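Local coordinates for uncharacterized protein (Bacillus thuringiensis serovar kurstaki, PDB 4XE7) that probably acts as a ParM-type bacterial actin, assembling into nucleotide-dependent cytoskeletal filaments that segregate plasmid DNA, at residues F15-I20 with K124-P129; E71-R76 with L130-A135; E201-V206 with E230-N235; A208-I213 with M224-G229. All blocks are in the same frame, centred on the assembly; numbering follows the deposited sequence.

Contact 1. Residues F15-I20 with K124-P129; sequences FDTGNI and KLHLIP
Thr17 and His126 make the packed part of this contact. The methyl CG2 of Thr17 rests 3.9 Å from His126 ND1 and 4.0 Å from His126 CB. It meets the imidazole obliquely, neither squarely over the ring nor in line with its rim. The threonine turns that methyl to the helix because CG2 stands anti to the backbone N, with OG1 beside it (chi1 -58°). The backbones of the two segments come nearest here, with 7.1 Å between the CA atoms of Thr17 and His126. His126 is buried, and its side chain also touches Thr40 and Lys117. Strand 13-17 runs out at Thr17 into the turn to strand 21-27; the sequence FDTGN and its place in a hairpin are consistent with the first phosphate-binding loop of the actin family, although the structure holds no nucleotide. Helix 123-140 packs against this turn through His126. Past Thr17 the fit slackens and a water mediates. It lies in the plane of the His126 ring, at the edge, 2.6 Å from ND1, and donates to Gly18 O at 2.7 Å, joining two groups with no direct hydrogen bond. Farther out, the poorly ordered Asn19 swings OD1 to within 3.9 Å of His126 CE1, its amide turned 73° from the imidazole plane. That oxygen also has a weak hydrogen bond from Lys117 NZ.

Contact 2. Residues E71-R76 with L130-A135; sequences ELLHVR and LFTSMA
Leu130 O is gripped twice, by Ser133 OG at 2.7 Å and by Met134 N at 3.1 Å, in the helical turn that presents Thr132 to Leu73 and Val75. The serine hydroxyl donates from 18° off the carbonyl plane, at a C=O...OG angle of 130°, while the amide of Met134 makes the regular helical bond. Ser133, whose side chain leaves the backbone away from the strand, thus spends its hydroxyl on its own helix. Thr132 does something similar on the strand side: OG1 is hydrogen-bonded to Ile128 O one turn earlier, a bond its torsion allows by setting OG1 beside the backbone N and CG2 anti to it (chi1 -63°). The methyl CG2 is left to face the end of Leu73, 3.7 Å from CD1 and 4.1 Å from CD2, the two side chains crossing at a slant. Val75, two residues on and on the same face of the strand, brings CG2 to 3.9 Å from Thr132 OG1, a plain packing approach without a bond. Helix 123-140 here lies against one face of the large mixed sheet of the actin-like fold. Val93, on the adjoining strand, touches Leu73, Val75 and Thr132; Ile38, one strand farther, touches Leu73 and Thr132. The join rests on van der Waals packing, methyl to methyl at Leu73 and methyl to an already bonded oxygen at Val75, so burying Thr132 and Ser133 leaves neither hydroxyl without a bond.

Contact 3. Residues E201-V206 with E230-N235; sequences EGVSSV and ESYAIN
Val206 sets its CG2 methyl almost exactly over the middle of the Tyr232 ring, 3.8 Å from the centroid and 4° off the normal, a CH-pi contact. The valine crosses the tyrosine at about a right angle. Its other branch, CG1, stands anti to the backbone N (chi1 166°) and reaches outward along the ring to 4.0 Å from Tyr232 OH, so the two methyls follow the phenol from its centre to its oxygen. Val203 also crosses the tyrosine at nearly a right angle but nearer the CB end of the ring: its CG2 comes within 3.9 Å of CD2 of Tyr232, at an oblique position. Ile234, two residues along the strand on the same side, meets backbone instead, its CD1 lying 3.9 Å from Gly202 O. That carbonyl closes a type I turn from Gly202 to Ser205 by accepting from Ser205 N at 3.1 Å, and the turn leads into helix 205-210. Phe247 of the adjoining strand touches both Val203 and Ile234, extending the apolar layer to the next strand. The turn and first helical residues therefore sit on one face of the five-stranded sheet, against strand 232-237. The end of this strand and the turn to strand 242-248 carry the sequence DLGAGT, consistent with the second phosphate-binding loop of actin-like proteins.

Contact 4. Residues A208-I213 with M224-G229; sequences AILFDI and MDAEIG
The peptide carbonyl of Met224 is the flat group that meets the other segment: Leu210 CD2 stands well above its plane, 3.5 Å from Met224 O. A second flat group, the carboxylate of Asp212, lies away from the interface. Ile213 N reaches its OD1 from above the plane, 44° out of it, in a hydrogen bond of 2.7 Å, and OD1 also forms a salt bridge with Arg405. Across the contact Leu210 does most of the touching. Its CD2 branch packs 3.6 Å from Met224 CE and 3.7 Å from Ala226 CB, while CD1 lies 3.9 Å from the same Ala226 CB. Met224 reaches this place by an extended start, CG anti to the backbone N, followed by a bend about its last torsion (chi3 100°) that brings CE against CD2 and CG of Leu210. Ile209 adds a looser approach, CG2 to Met224 SD at 4.5 Å. The last turn of helix 205-210 is thus joined to the irregular segment 224-229 by apolar, non-directional packing without a direct hydrogen bond; Lys366, outside both, adds polar anchoring by bonding through NZ to Asp225 O, with a long, weak ion pair to Glu227.

Contacts 1 and 2 share helix 123-140 and the eight-stranded sheet, their centres about 11 Å apart; Phe15 joins them, CE2 packing 3.6 Å from Met134 CG. Contacts 3 and 4 form a second pair, about 10 Å between centres, with contact 4 nested inside the loop that contact 3 closes. There Met224 CE lies 3.7 Å from Tyr232 CE1, so one methyl serves both. Contacts 2 and 3 are on opposite sides of the chain's centre, about 31 Å apart between centres. Contacts 1 and 3 are nearer, about 22 Å between centres, and touch where Asp16 OD1 and Glu201 OE2, like charges, stand 4.0 Å apart, close to the probable nucleotide cleft, which is without nucleotide in this apo structure.

Contact 1. Residues F15-I20 with K124-P129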
loop_
_atom_site.group_PDB
_atom_site.type_symbol
_atom_site.label_atom_id
_atom_site.label_comp_id
_atom_site.label_asym_id
_atom_site.label_seq_id
_atom_site.Cartn_x
_atom_site.Cartn_y
_atom_site.Cartn_z
ATOM N N PHE A 15 0.958 8.395 -7.893
ATOM C CA PHE A 15 -0.323 8.516 -7.214
ATOM C C PHE A 15 -1.244 7.386 -7.616
ATOM O O PHE A 15 -1.691 7.287 -8.762
ATOM C CB PHE A 15 -0.943 9.883 -7.506
ATOM C CG PHE A 15 -0.002 11.017 -7.236
ATOM C CD1 PHE A 15 0.787 11.539 -8.257
ATOM C CD2 PHE A 15 0.143 11.522 -5.952
ATOM C CE1 PHE A 15 1.680 12.564 -8.009
ATOM C CE2 PHE A 15 1.044 12.555 -5.690
ATOM C CZ PHE A 15 1.813 13.074 -6.723
ATOM N N ASP A 16 -1.499 6.526 -6.639
ATOM C CA ASP A 16 -2.285 5.328 -6.823
ATOM C C ASP A 16 -3.644 5.500 -6.151
ATOM O O ASP A 16 -3.779 5.407 -4.933
ATOM C CB ASP A 16 -1.523 4.125 -6.268
ATOM C CG ASP A 16 -2.359 2.864 -6.222
ATOM O OD1 ASP A 16 -3.329 2.748 -7.007
ATOM O OD2 ASP A 16 -2.033 1.983 -5.393
ATOM N N THR A 17 -4.649 5.761 -6.973
ATOM C CA THR A 17 -6.015 5.958 -6.519
ATOM C C THR A 17 -6.792 4.640 -6.497
ATOM O O THR A 17 -7.299 4.201 -7.530
ATOM C CB THR A 17 -6.748 6.966 -7.435
ATOM O OG1 THR A 17 -6.038 8.209 -7.436
ATOM C CG2 THR A 17 -8.174 7.198 -6.973
ATOM N N GLY A 18 -6.869 4.007 -5.328
ATOM C CA GLY A 18 -7.712 2.835 -5.139
ATOM C C GLY A 18 -9.064 3.156 -4.505
ATOM O O GLY A 18 -9.300 4.270 -4.033
ATOM N N ASN A 19 -9.959 2.173 -4.479
ATOM C CA ASN A 19 -11.280 2.365 -3.879
ATOM C C ASN A 19 -11.264 2.357 -2.361
ATOM O O ASN A 19 -12.149 2.909 -1.715
ATOM C CB ASN A 19 -12.240 1.285 -4.369
ATOM C CG ASN A 19 -12.638 1.476 -5.807
ATOM O OD1 ASN A 19 -13.175 2.520 -6.182
ATOM N ND2 ASN A 19 -12.365 0.473 -6.631
ATOM N N ILE A 20 -10.265 1.705 -1.785
ATOM C CA ILE A 20 -10.177 1.603 -0.338
ATOM C C ILE A 20 -9.207 2.647 0.189
ATOM O O ILE A 20 -9.415 3.222 1.248
ATOM C CB ILE A 20 -9.711 0.196 0.114
ATOM C CG1 ILE A 20 -10.615 -0.884 -0.470
ATOM C CG2 ILE A 20 -9.681 0.093 1.644
ATOM C CD1 ILE A 20 -12.057 -0.743 -0.051
ATOM N N LYS A 124 -15.414 13.618 -5.704
ATOM C CA LYS A 124 -14.892 14.236 -4.498
ATOM C C LYS A 124 -14.380 13.180 -3.503
ATOM O O LYS A 124 -13.415 13.440 -2.784
ATOM C CB LYS A 124 -15.929 15.155 -3.847
ATOM C CG LYS A 124 -16.923 14.507 -2.901
ATOM C CD LYS A 124 -17.875 15.581 -2.336
ATOM C CE LYS A 124 -18.934 14.969 -1.433
ATOM N NZ LYS A 124 -19.784 13.967 -2.136
ATOM N N LEU A 125 -14.979 11.988 -3.486
ATOM C CA LEU A 125 -14.485 10.900 -2.629
ATOM C C LEU A 125 -13.006 10.591 -2.876
ATOM O O LEU A 125 -12.279 10.209 -1.956
ATOM C CB LEU A 125 -15.277 9.605 -2.849
ATOM C CG LEU A 125 -16.783 9.579 -2.613
ATOM C CD1 LEU A 125 -17.360 8.209 -2.996
ATOM C CD2 LEU A 125 -17.098 9.923 -1.157
ATOM N N HIS A 126 -12.577 10.727 -4.127
ATOM C CA HIS A 126 -11.237 10.311 -4.519
ATOM C C HIS A 126 -10.292 11.487 -4.684
ATOM O O HIS A 126 -9.103 11.350 -4.430
ATOM C CB HIS A 126 -11.315 9.470 -5.804
ATOM C CG HIS A 126 -12.108 8.211 -5.624
ATOM N ND1 HIS A 126 -11.587 7.091 -5.010
ATOM C CD2 HIS A 126 -13.396 7.919 -5.908
ATOM C CE1 HIS A 126 -12.517 6.155 -4.949
ATOM N NE2 HIS A 126 -13.625 6.631 -5.481
ATOM N N LEU A 127 -10.813 12.649 -5.081
ATOM C CA LEU A 127 -9.953 13.828 -5.219
ATOM C C LEU A 127 -9.473 14.369 -3.875
ATOM O O LEU A 127 -8.297 14.746 -3.721
ATOM C CB LEU A 127 -10.670 14.940 -5.977
ATOM C CG LEU A 127 -10.906 14.658 -7.461
ATOM C CD1 LEU A 127 -11.797 15.737 -8.066
ATOM C CD2 LEU A 127 -9.586 14.549 -8.212
ATOM N N ILE A 128 -10.368 14.403 -2.895
ATOM C CA ILE A 128 -10.007 14.972 -1.601
ATOM C C ILE A 128 -8.850 14.185 -0.945
ATOM O O ILE A 128 -7.867 14.791 -0.526
ATOM C CB ILE A 128 -11.233 15.080 -0.684
ATOM C CG1 ILE A 128 -12.127 16.235 -1.181
ATOM C CG2 ILE A 128 -10.796 15.306 0.761
ATOM C CD1 ILE A 128 -13.487 16.375 -0.502
ATOM N N PRO A 129 -8.926 12.842 -0.896
ATOM C CA PRO A 129 -7.756 12.135 -0.364
ATOM C C PRO A 129 -6.513 12.256 -1.244
ATOM O O PRO A 129 -5.406 12.295 -0.707
ATOM C CB PRO A 129 -8.226 10.682 -0.292
ATOM C CG PRO A 129 -9.727 10.808 -0.135
ATOM C CD PRO A 129 -10.076 11.938 -1.047
HETATM O O HOH W 1 -9.266 6.929 -3.926
#

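Contact 2. Residues E71-R76 with L130-A135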
loop_
_atom_site.group_PDB
_atom_site.type_symbol
_atom_site.label_atom_id
_atom_site.label_comp_id
_atom_site.label_asym_id
_atom_site.label_seq_id
_atom_site.Cartn_x
_atom_site.Cartn_y
_atom_site.Cartn_z
ATOM N N GLU A 71 -3.029 10.840 10.921
ATOM C CA GLU A 71 -4.015 10.421 11.922
ATOM C C GLU A 71 -5.120 11.465 12.087
ATOM O O GLU A 71 -6.274 11.144 12.383
ATOM C CB GLU A 71 -3.336 10.166 13.278
ATOM C CG GLU A 71 -2.326 9.020 13.256
ATOM C CD GLU A 71 -1.606 8.819 14.590
ATOM O OE1 GLU A 71 -1.949 9.509 15.578
ATOM O OE2 GLU A 71 -0.691 7.966 14.642
ATOM N N LEU A 72 -4.763 12.722 11.880
ATOM C CA LEU A 72 -5.728 13.792 12.042
ATOM C C LEU A 72 -5.695 14.722 10.841
ATOM O O LEU A 72 -4.918 15.677 10.806
ATOM C CB LEU A 72 -5.450 14.557 13.336
ATOM C CG LEU A 72 -6.627 15.232 14.033
ATOM C CD1 LEU A 72 -6.157 15.790 15.376
ATOM C CD2 LEU A 72 -7.234 16.334 13.183
ATOM N N LEU A 73 -6.548 14.447 9.860
ATOM C CA LEU A 73 -6.610 15.280 8.669
ATOM C C LEU A 73 -7.921 16.042 8.616
ATOM O O LEU A 73 -8.989 15.469 8.380
ATOM C CB LEU A 73 -6.432 14.437 7.395
ATOM C CG LEU A 73 -5.067 13.761 7.285
ATOM C CD1 LEU A 73 -5.059 12.753 6.166
ATOM C CD2 LEU A 73 -3.950 14.798 7.097
ATOM N N HIS A 74 -7.817 17.344 8.842
ATOM C CA HIS A 74 -8.962 18.238 8.829
ATOM C C HIS A 74 -8.571 19.397 7.937
ATOM O O HIS A 74 -7.819 20.272 8.352
ATOM C CB HIS A 74 -9.317 18.694 10.247
ATOM C CG HIS A 74 -10.402 19.722 10.305
ATOM N ND1 HIS A 74 -10.633 20.492 11.429
ATOM C CD2 HIS A 74 -11.318 20.113 9.388
ATOM C CE1 HIS A 74 -11.644 21.309 11.198
ATOM N NE2 HIS A 74 -12.076 21.103 9.968
ATOM N N VAL A 75 -9.042 19.378 6.694
ATOM C CA VAL A 75 -8.498 20.290 5.692
ATOM C C VAL A 75 -9.541 21.105 4.956
ATOM O O VAL A 75 -10.712 20.725 4.868
ATOM C CB VAL A 75 -7.661 19.517 4.652
ATOM C CG1 VAL A 75 -6.491 18.841 5.338
ATOM C CG2 VAL A 75 -8.528 18.479 3.934
ATOM N N ARG A 76 -9.101 22.251 4.447
ATOM C CA ARG A 76 -9.871 23.016 3.486
ATOM C C ARG A 76 -9.191 22.920 2.123
ATOM O O ARG A 76 -8.028 23.302 1.976
ATOM C CB ARG A 76 -9.991 24.477 3.922
ATOM C CG ARG A 76 -10.683 25.348 2.919
ATOM C CD ARG A 76 -12.174 25.072 2.910
ATOM N NE ARG A 76 -12.852 25.863 1.890
ATOM C CZ ARG A 76 -13.232 27.127 2.055
ATOM N NH1 ARG A 76 -13.007 27.750 3.201
ATOM N NH2 ARG A 76 -13.837 27.764 1.072
ATOM N N LEU A 130 -6.682 12.331 -2.555
ATOM C CA LEU A 130 -5.526 12.501 -3.441
ATOM C C LEU A 130 -4.816 13.827 -3.163
ATOM O O LEU A 130 -3.606 13.851 -2.941
ATOM C CB LEU A 130 -5.957 12.415 -4.914
ATOM C CG LEU A 130 -4.995 12.980 -5.962
ATOM C CD1 LEU A 130 -3.810 12.019 -6.211
ATOM C CD2 LEU A 130 -5.700 13.285 -7.263
ATOM N N PHE A 131 -5.562 14.931 -3.170
ATOM C CA PHE A 131 -4.957 16.246 -2.934
ATOM C C PHE A 131 -4.369 16.326 -1.540
ATOM O O PHE A 131 -3.317 16.931 -1.330
ATOM C CB PHE A 131 -5.978 17.371 -3.126
ATOM C CG PHE A 131 -6.365 17.590 -4.557
ATOM C CD1 PHE A 131 -5.448 17.398 -5.572
ATOM C CD2 PHE A 131 -7.649 17.987 -4.889
ATOM C CE1 PHE A 131 -5.807 17.605 -6.904
ATOM C CE2 PHE A 131 -8.014 18.192 -6.213
ATOM C CZ PHE A 131 -7.097 18.004 -7.219
ATOM N N THR A 132 -5.052 15.706 -0.589
ATOM C CA THR A 132 -4.568 15.680 0.783
ATOM C C THR A 132 -3.247 14.928 0.866
ATOM O O THR A 132 -2.331 15.355 1.583
ATOM C CB THR A 132 -5.604 15.041 1.733
ATOM O OG1 THR A 132 -6.790 15.842 1.729
ATOM C CG2 THR A 132 -5.065 14.956 3.151
ATOM N N SER A 133 -3.129 13.826 0.121
ATOM C CA SER A 133 -1.889 13.051 0.152
ATOM C C SER A 133 -0.730 13.889 -0.409
ATOM O O SER A 133 0.378 13.894 0.157
ATOM C CB SER A 133 -2.034 11.731 -0.624
ATOM O OG SER A 133 -1.969 11.930 -2.032
ATOM N N MET A 134 -0.994 14.613 -1.497
ATOM C CA MET A 134 -0.020 15.552 -2.062
ATOM C C MET A 134 0.415 16.604 -1.043
ATOM O O MET A 134 1.591 16.955 -0.962
ATOM C CB MET A 134 -0.596 16.282 -3.282
ATOM C CG MET A 134 -0.794 15.451 -4.523
ATOM S SD MET A 134 -1.572 16.429 -5.837
ATOM C CE MET A 134 -1.582 15.173 -7.133
ATOM N N ALA A 135 -0.554 17.139 -0.301
ATOM C CA ALA A 135 -0.284 18.197 0.680
ATOM C C ALA A 135 0.546 17.701 1.843
ATOM O O ALA A 135 1.415 18.422 2.338
ATOM C CB ALA A 135 -1.599 18.803 1.213
#

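Contact 3. Residues E201-V206 with E230-N235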
loop_
_atom_site.group_PDB
_atom_site.type_symbol
_atom_site.label_atom_id
_atom_site.label_comp_id
_atom_site.label_asym_id
_atom_site.label_seq_id
_atom_site.Cartn_x
_atom_site.Cartn_y
_atom_site.Cartn_z
ATOM N N GLU A 201 -2.190 0.499 -15.233
ATOM C CA GLU A 201 -2.300 -0.098 -13.902
ATOM C C GLU A 201 -2.150 -1.609 -14.054
ATOM O O GLU A 201 -2.617 -2.185 -15.029
ATOM C CB GLU A 201 -3.632 0.259 -13.229
ATOM C CG GLU A 201 -3.642 0.031 -11.719
ATOM C CD GLU A 201 -5.006 0.275 -11.087
ATOM O OE1 GLU A 201 -5.985 -0.366 -11.520
ATOM O OE2 GLU A 201 -5.097 1.106 -10.156
ATOM N N GLY A 202 -1.480 -2.250 -13.110
ATOM C CA GLY A 202 -1.240 -3.676 -13.227
ATOM C C GLY A 202 0.148 -4.002 -13.742
ATOM O O GLY A 202 1.069 -4.219 -12.954
ATOM N N VAL A 203 0.326 -4.016 -15.058
ATOM C CA VAL A 203 1.627 -4.423 -15.586
ATOM C C VAL A 203 2.719 -3.376 -15.316
ATOM O O VAL A 203 3.909 -3.690 -15.407
ATOM C CB VAL A 203 1.561 -4.729 -17.096
ATOM C CG1 VAL A 203 1.594 -3.444 -17.916
ATOM C CG2 VAL A 203 2.707 -5.672 -17.492
ATOM N N SER A 204 2.326 -2.150 -14.957
ATOM C CA SER A 204 3.299 -1.127 -14.552
ATOM C C SER A 204 4.116 -1.575 -13.360
ATOM O O SER A 204 5.244 -1.134 -13.182
ATOM C CB SER A 204 2.622 0.201 -14.185
ATOM O OG SER A 204 1.911 0.743 -15.272
ATOM N N SER A 205 3.524 -2.435 -12.535
ATOM C CA SER A 205 4.129 -2.855 -11.285
ATOM C C SER A 205 5.474 -3.535 -11.493
ATOM O O SER A 205 6.278 -3.638 -10.561
ATOM C CB SER A 205 3.177 -3.773 -10.524
ATOM O OG SER A 205 1.983 -3.080 -10.200
ATOM N N VAL A 206 5.702 -3.972 -12.729
ATOM C CA VAL A 206 6.975 -4.496 -13.182
ATOM C C VAL A 206 8.109 -3.505 -12.928
ATOM O O VAL A 206 9.205 -3.896 -12.513
ATOM C CB VAL A 206 6.906 -4.840 -14.700
ATOM C CG1 VAL A 206 8.288 -5.062 -15.285
ATOM C CG2 VAL A 206 6.042 -6.062 -14.925
ATOM N N GLU A 230 8.134 -9.666 -23.046
ATOM C CA GLU A 230 7.857 -10.941 -22.394
ATOM C C GLU A 230 6.557 -10.851 -21.593
ATOM O O GLU A 230 6.122 -9.769 -21.204
ATOM C CB GLU A 230 9.018 -11.356 -21.486
ATOM C CG GLU A 230 9.143 -10.514 -20.229
ATOM C CD GLU A 230 10.405 -10.815 -19.440
ATOM O OE1 GLU A 230 10.980 -11.908 -19.627
ATOM O OE2 GLU A 230 10.822 -9.952 -18.634
ATOM N N SER A 231 5.936 -12.001 -21.363
ATOM C CA SER A 231 4.713 -12.044 -20.586
ATOM C C SER A 231 5.019 -12.241 -19.098
ATOM O O SER A 231 6.016 -12.863 -18.725
ATOM C CB SER A 231 3.800 -13.152 -21.104
ATOM O OG SER A 231 4.418 -14.417 -20.972
ATOM N N TYR A 232 4.152 -11.683 -18.264
ATOM C CA TYR A 232 4.311 -11.704 -16.827
ATOM C C TYR A 232 3.075 -12.287 -16.162
ATOM O O TYR A 232 1.959 -11.834 -16.415
ATOM C CB TYR A 232 4.521 -10.282 -16.285
ATOM C CG TYR A 232 5.613 -9.475 -16.941
ATOM C CD1 TYR A 232 6.949 -9.661 -16.585
ATOM C CD2 TYR A 232 5.314 -8.497 -17.885
ATOM C CE1 TYR A 232 7.960 -8.914 -17.164
ATOM C CE2 TYR A 232 6.319 -7.740 -18.470
ATOM C CZ TYR A 232 7.644 -7.955 -18.106
ATOM O OH TYR A 232 8.659 -7.216 -18.680
ATOM N N ALA A 233 3.258 -13.256 -15.282
ATOM C CA ALA A 233 2.194 -13.558 -14.351
ATOM C C ALA A 233 2.516 -12.811 -13.060
ATOM O O ALA A 233 3.629 -12.906 -12.539
ATOM C CB ALA A 233 2.059 -15.069 -14.112
ATOM N N ILE A 234 1.565 -12.029 -12.570
ATOM C CA ILE A 234 1.732 -11.414 -11.264
ATOM C C ILE A 234 0.699 -11.967 -10.301
ATOM O O ILE A 234 -0.508 -11.758 -10.448
ATOM C CB ILE A 234 1.631 -9.880 -11.321
ATOM C CG1 ILE A 234 2.638 -9.330 -12.347
ATOM C CG2 ILE A 234 1.933 -9.299 -9.947
ATOM C CD1 ILE A 234 2.592 -7.820 -12.544
ATOM N N ASN A 235 1.193 -12.689 -9.310
ATOM C CA ASN A 235 0.323 -13.298 -8.332
ATOM C C ASN A 235 0.379 -12.520 -7.022
ATOM O O ASN A 235 1.407 -12.485 -6.346
ATOM C CB ASN A 235 0.717 -14.759 -8.139
ATOM C CG ASN A 235 0.728 -15.527 -9.445
ATOM O OD1 ASN A 235 -0.295 -16.073 -9.866
ATOM N ND2 ASN A 235 1.893 -15.564 -10.107
#

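Contact 4. Residues A208-I213 with M224-G229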
loop_
_atom_site.group_PDB
_atom_site.type_symbol
_atom_site.label_atom_id
_atom_site.label_comp_id
_atom_site.label_asym_id
_atom_site.label_seq_id
_atom_site.Cartn_x
_atom_site.Cartn_y
_atom_site.Cartn_z
ATOM N N ALA A 208 8.454 -1.404 -10.525
ATOM C CA ALA A 208 8.805 -1.333 -9.103
ATOM C C ALA A 208 9.516 -2.597 -8.648
ATOM O O ALA A 208 10.166 -2.607 -7.607
ATOM C CB ALA A 208 7.581 -1.092 -8.250
ATOM N N ILE A 209 9.387 -3.665 -9.427
ATOM C CA ILE A 209 10.141 -4.877 -9.144
ATOM C C ILE A 209 11.548 -4.746 -9.710
ATOM O O ILE A 209 12.528 -5.140 -9.067
ATOM C CB ILE A 209 9.410 -6.103 -9.703
ATOM C CG1 ILE A 209 8.162 -6.347 -8.845
ATOM C CG2 ILE A 209 10.322 -7.325 -9.718
ATOM C CD1 ILE A 209 7.070 -7.116 -9.539
ATOM N N LEU A 210 11.650 -4.142 -10.890
ATOM C CA LEU A 210 12.940 -4.006 -11.568
ATOM C C LEU A 210 13.805 -2.867 -11.039
ATOM O O LEU A 210 15.026 -2.972 -11.052
ATOM C CB LEU A 210 12.734 -3.791 -13.065
ATOM C CG LEU A 210 12.164 -4.928 -13.912
ATOM C CD1 LEU A 210 11.865 -4.372 -15.289
ATOM C CD2 LEU A 210 13.151 -6.071 -14.002
ATOM N N PHE A 211 13.184 -1.768 -10.605
ATOM C CA PHE A 211 13.965 -0.585 -10.231
ATOM C C PHE A 211 13.617 -0.041 -8.853
ATOM O O PHE A 211 12.502 -0.229 -8.350
ATOM C CB PHE A 211 13.789 0.509 -11.291
ATOM C CG PHE A 211 14.256 0.092 -12.661
ATOM C CD1 PHE A 211 15.594 0.184 -13.010
ATOM C CD2 PHE A 211 13.365 -0.406 -13.593
ATOM C CE1 PHE A 211 16.033 -0.207 -14.270
ATOM C CE2 PHE A 211 13.803 -0.800 -14.861
ATOM C CZ PHE A 211 15.135 -0.702 -15.192
ATOM N N ASP A 212 14.592 0.618 -8.238
ATOM C CA ASP A 212 14.389 1.336 -6.978
ATOM C C ASP A 212 15.013 2.732 -7.154
ATOM O O ASP A 212 15.761 2.956 -8.110
ATOM C CB ASP A 212 15.017 0.558 -5.808
ATOM C CG ASP A 212 14.589 1.071 -4.433
ATOM O OD1 ASP A 212 13.725 1.963 -4.348
ATOM O OD2 ASP A 212 15.113 0.547 -3.418
ATOM N N ILE A 213 14.682 3.675 -6.274
ATOM C CA ILE A 213 15.335 4.982 -6.284
ATOM C C ILE A 213 15.967 5.204 -4.914
ATOM O O ILE A 213 15.270 5.250 -3.901
ATOM C CB ILE A 213 14.359 6.132 -6.601
ATOM C CG1 ILE A 213 13.560 5.845 -7.878
ATOM C CG2 ILE A 213 15.107 7.471 -6.701
ATOM C CD1 ILE A 213 12.476 6.915 -8.169
ATOM N N MET A 224 15.259 -9.917 -11.173
ATOM C CA MET A 224 14.605 -10.256 -12.428
ATOM C C MET A 224 15.365 -9.716 -13.626
ATOM O O MET A 224 15.652 -8.517 -13.705
ATOM C CB MET A 224 13.171 -9.728 -12.442
ATOM C CG MET A 224 12.339 -10.241 -13.607
ATOM S SD MET A 224 10.594 -9.809 -13.451
ATOM C CE MET A 224 10.476 -8.395 -14.545
ATOM N N ASP A 225 15.681 -10.608 -14.560
ATOM C CA ASP A 225 16.356 -10.221 -15.792
ATOM C C ASP A 225 15.332 -10.075 -16.911
ATOM O O ASP A 225 14.954 -11.056 -17.558
ATOM C CB ASP A 225 17.430 -11.239 -16.168
ATOM C CG ASP A 225 18.564 -11.285 -15.161
ATOM O OD1 ASP A 225 19.090 -12.391 -14.908
ATOM O OD2 ASP A 225 18.923 -10.217 -14.618
ATOM N N ALA A 226 14.893 -8.838 -17.126
ATOM C CA ALA A 226 13.765 -8.544 -17.997
ATOM C C ALA A 226 14.157 -8.431 -19.459
ATOM O O ALA A 226 15.101 -7.722 -19.807
ATOM C CB ALA A 226 13.083 -7.254 -17.550
ATOM N N GLU A 227 13.424 -9.140 -20.311
ATOM C CA GLU A 227 13.501 -8.923 -21.753
ATOM C C GLU A 227 12.208 -8.258 -22.195
ATOM O O GLU A 227 11.125 -8.606 -21.717
ATOM C CB GLU A 227 13.722 -10.230 -22.515
ATOM C CG GLU A 227 15.161 -10.736 -22.507
ATOM C CD GLU A 227 15.610 -11.216 -21.140
ATOM O OE1 GLU A 227 14.892 -12.034 -20.525
ATOM O OE2 GLU A 227 16.684 -10.774 -20.681
ATOM N N ILE A 228 12.323 -7.295 -23.101
ATOM C CA ILE A 228 11.169 -6.537 -23.555
ATOM C C ILE A 228 10.163 -7.431 -24.300
ATOM O O ILE A 228 10.543 -8.293 -25.102
ATOM C CB ILE A 228 11.615 -5.357 -24.456
ATOM C CG1 ILE A 228 10.413 -4.524 -24.913
ATOM C CG2 ILE A 228 12.439 -5.862 -25.644
ATOM C CD1 ILE A 228 10.791 -3.315 -25.740
ATOM N N GLY A 229 8.880 -7.240 -23.996
ATOM C CA GLY A 229 7.800 -7.924 -24.687
ATOM C C GLY A 229 7.458 -9.290 -24.126
ATOM O O GLY A 229 6.600 -10.003 -24.664
#